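Local coordinates for protein histidine utilization repressor (Pseudomonas syringae pv. tomato, PDB 2PKH) that probably represses the histidine utilization operon by binding its promoter region until an inducer is present, the part described here being the C-terminal UTRA domain, at residues P64-Q69 against Y77-Q82. Residues are numbered along the deposited sequence; the frame is centred on the assembly and turned at random.
Sequences PDYLKQ and YAYLSQ
The Q69 side chain lies over one face of the Y79 ring: Q69 CG sits 3.7 Å from the ring centroid, 13° off its normal, a CH-pi contact. The bend of Q69 at chi2 folds its amide back over that ring, with the two planes 15° apart. Q69 CD comes within 3.3 Å of Y79 CE1.

Apolar contacts join the 3-10 turn to helix 76-83. Y66 CD1 approaches L80 CD2 at 3.8 Å. Y79 CD2 lies 3.9 Å from the same Y66 CD1, and both partners meet the Y66 ring obliquely. Y66 also packs on R56 and V58 of strand 49-59, and L80 on V58. Y66 OH is hydrogen-bonded to S40 OG on strand 36-46.

Among polar groups, Q69 NE2 donates to D65 O (2.9 Å, 166° at the hydrogen), which lies almost in the plane of the Q69 amide. K68 N reaches the same oxygen from the opposite face of the carbonyl. A water 2.7 Å from Y79 OH accepts from D65 N, bridging the segments.

With no direct hydrogen bond between the segments, the loop after strand 49-59 is joined to the helix, beside the UTRA domain's antiparallel sheet, through amide-ring stacking, apolar packing and one water, while one bond within the loop, to D65 O, sets the amide's rotation.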
loop_
_atom_site.group_PDB
_atom_site.type_symbol
_atom_site.label_atom_id
_atom_site.label_comp_id
_atom_site.label_asym_id
_atom_site.label_seq_id
_atom_site.Cartn_x
_atom_site.Cartn_y
_atom_site.Cartn_z
ATOM N N PRO B 64 0.063 28.613 -10.235
ATOM C CA PRO B 64 -0.402 29.694 -11.090
ATOM C C PRO B 64 -0.168 29.522 -12.580
ATOM O O PRO B 64 -0.880 30.146 -13.392
ATOM C CB PRO B 64 0.282 30.951 -10.517
ATOM C CG PRO B 64 1.200 30.490 -9.485
ATOM C CD PRO B 64 0.991 29.072 -9.182
ATOM N N ASP B 65 0.795 28.683 -12.958
ATOM C CA ASP B 65 1.154 28.553 -14.372
ATOM C C ASP B 65 0.622 27.249 -15.010
ATOM O O ASP B 65 1.064 26.863 -16.106
ATOM C CB ASP B 65 2.679 28.622 -14.551
ATOM C CG ASP B 65 3.258 29.986 -14.120
ATOM O OD1 ASP B 65 2.562 31.011 -14.278
ATOM O OD2 ASP B 65 4.386 30.006 -13.598
ATOM N N TYR B 66 -0.324 26.600 -14.324
ATOM C CA TYR B 66 -0.921 25.362 -14.790
ATOM C C TYR B 66 -1.462 25.472 -16.228
ATOM O O TYR B 66 -1.193 24.612 -17.063
ATOM C CB TYR B 66 -2.005 24.921 -13.800
ATOM C CG TYR B 66 -2.534 23.483 -14.021
ATOM C CD1 TYR B 66 -1.916 22.403 -13.464
ATOM C CD2 TYR B 66 -3.688 23.271 -14.746
ATOM C CE1 TYR B 66 -2.413 21.079 -13.673
ATOM C CE2 TYR B 66 -4.232 21.934 -14.946
ATOM C CZ TYR B 66 -3.583 20.882 -14.440
ATOM O OH TYR B 66 -4.156 19.607 -14.590
ATOM N N LEU B 67 -2.165 26.556 -16.536
ATOM C CA LEU B 67 -2.823 26.680 -17.859
ATOM C C LEU B 67 -1.798 26.760 -19.017
ATOM O O LEU B 67 -2.107 26.478 -20.176
ATOM C CB LEU B 67 -3.756 27.873 -17.872
ATOM C CG LEU B 67 -5.022 27.730 -16.992
ATOM C CD1 LEU B 67 -5.916 28.991 -17.295
ATOM C CD2 LEU B 67 -5.761 26.453 -17.275
ATOM N N LYS B 68 -0.586 27.142 -18.670
ATOM C CA LYS B 68 0.465 27.394 -19.626
ATOM C C LYS B 68 1.211 26.142 -20.059
ATOM O O LYS B 68 2.046 26.210 -20.956
ATOM C CB LYS B 68 1.476 28.416 -19.018
ATOM C CG LYS B 68 0.834 29.769 -18.741
ATOM C CD LYS B 68 1.657 30.533 -17.721
ATOM C CE LYS B 68 0.809 31.691 -17.126
ATOM N NZ LYS B 68 1.647 32.521 -16.198
ATOM N N GLN B 69 0.917 25.001 -19.425
ATOM C CA GLN B 69 1.659 23.770 -19.658
ATOM C C GLN B 69 1.174 22.912 -20.886
ATOM O O GLN B 69 -0.016 23.000 -21.315
ATOM C CB GLN B 69 1.618 22.920 -18.389
ATOM C CG GLN B 69 2.017 23.632 -17.111
ATOM C CD GLN B 69 3.420 24.265 -17.207
ATOM O OE1 GLN B 69 4.360 23.635 -17.680
ATOM N NE2 GLN B 69 3.545 25.513 -16.785
ATOM N N TYR B 77 -0.273 15.567 -12.872
ATOM C CA TYR B 77 0.272 15.151 -11.559
ATOM C C TYR B 77 1.778 15.320 -11.470
ATOM O O TYR B 77 2.257 15.792 -10.468
ATOM C CB TYR B 77 -0.103 13.736 -11.257
ATOM C CG TYR B 77 0.120 13.424 -9.802
ATOM C CD1 TYR B 77 -0.830 13.767 -8.832
ATOM C CD2 TYR B 77 1.309 12.821 -9.380
ATOM C CE1 TYR B 77 -0.623 13.479 -7.472
ATOM C CE2 TYR B 77 1.549 12.573 -8.033
ATOM C CZ TYR B 77 0.574 12.892 -7.079
ATOM O OH TYR B 77 0.781 12.579 -5.717
ATOM N N ALA B 78 2.516 14.950 -12.517
ATOM C CA ALA B 78 3.958 15.077 -12.494
ATOM C C ALA B 78 4.291 16.535 -12.392
ATOM O O ALA B 78 5.128 16.929 -11.573
ATOM C CB ALA B 78 4.570 14.495 -13.766
ATOM N N TYR B 79 3.681 17.362 -13.256
ATOM C CA TYR B 79 3.881 18.798 -13.176
ATOM C C TYR B 79 3.633 19.352 -11.753
ATOM O O TYR B 79 4.508 19.986 -11.135
ATOM C CB TYR B 79 2.992 19.527 -14.167
ATOM C CG TYR B 79 3.046 21.010 -13.987
ATOM C CD1 TYR B 79 4.175 21.719 -14.372
ATOM C CD2 TYR B 79 1.957 21.711 -13.447
ATOM C CE1 TYR B 79 4.265 23.109 -14.191
ATOM C CE2 TYR B 79 2.008 23.102 -13.260
ATOM C CZ TYR B 79 3.182 23.792 -13.659
ATOM O OH TYR B 79 3.257 25.146 -13.536
ATOM N N LEU B 80 2.449 19.075 -11.232
ATOM C CA LEU B 80 2.055 19.545 -9.917
ATOM C C LEU B 80 3.011 19.087 -8.803
ATOM O O LEU B 80 3.359 19.853 -7.907
ATOM C CB LEU B 80 0.601 19.123 -9.608
ATOM C CG LEU B 80 -0.567 19.814 -10.362
ATOM C CD1 LEU B 80 -1.848 19.118 -9.925
ATOM C CD2 LEU B 80 -0.605 21.304 -10.077
ATOM N N SER B 81 3.469 17.856 -8.873
ATOM C CA SER B 81 4.406 17.410 -7.847
ATOM C C SER B 81 5.778 18.117 -7.924
ATOM O O SER B 81 6.588 18.023 -6.974
ATOM C CB SER B 81 4.532 15.873 -7.881
ATOM O OG SER B 81 5.297 15.511 -9.006
ATOM N N GLN B 82 6.017 18.852 -9.016
ATOM C CA GLN B 82 7.197 19.725 -9.179
ATOM C C GLN B 82 6.940 21.068 -8.562
ATOM O O GLN B 82 7.846 21.747 -8.135
ATOM C CB GLN B 82 7.415 20.065 -10.641
ATOM C CG GLN B 82 8.212 19.144 -11.499
ATOM C CD GLN B 82 8.473 19.819 -12.850
ATOM O OE1 GLN B 82 8.687 19.155 -13.856
ATOM N NE2 GLN B 82 8.439 21.157 -12.869
HETATM O O HOH W 1 2.466 26.753 -11.481
#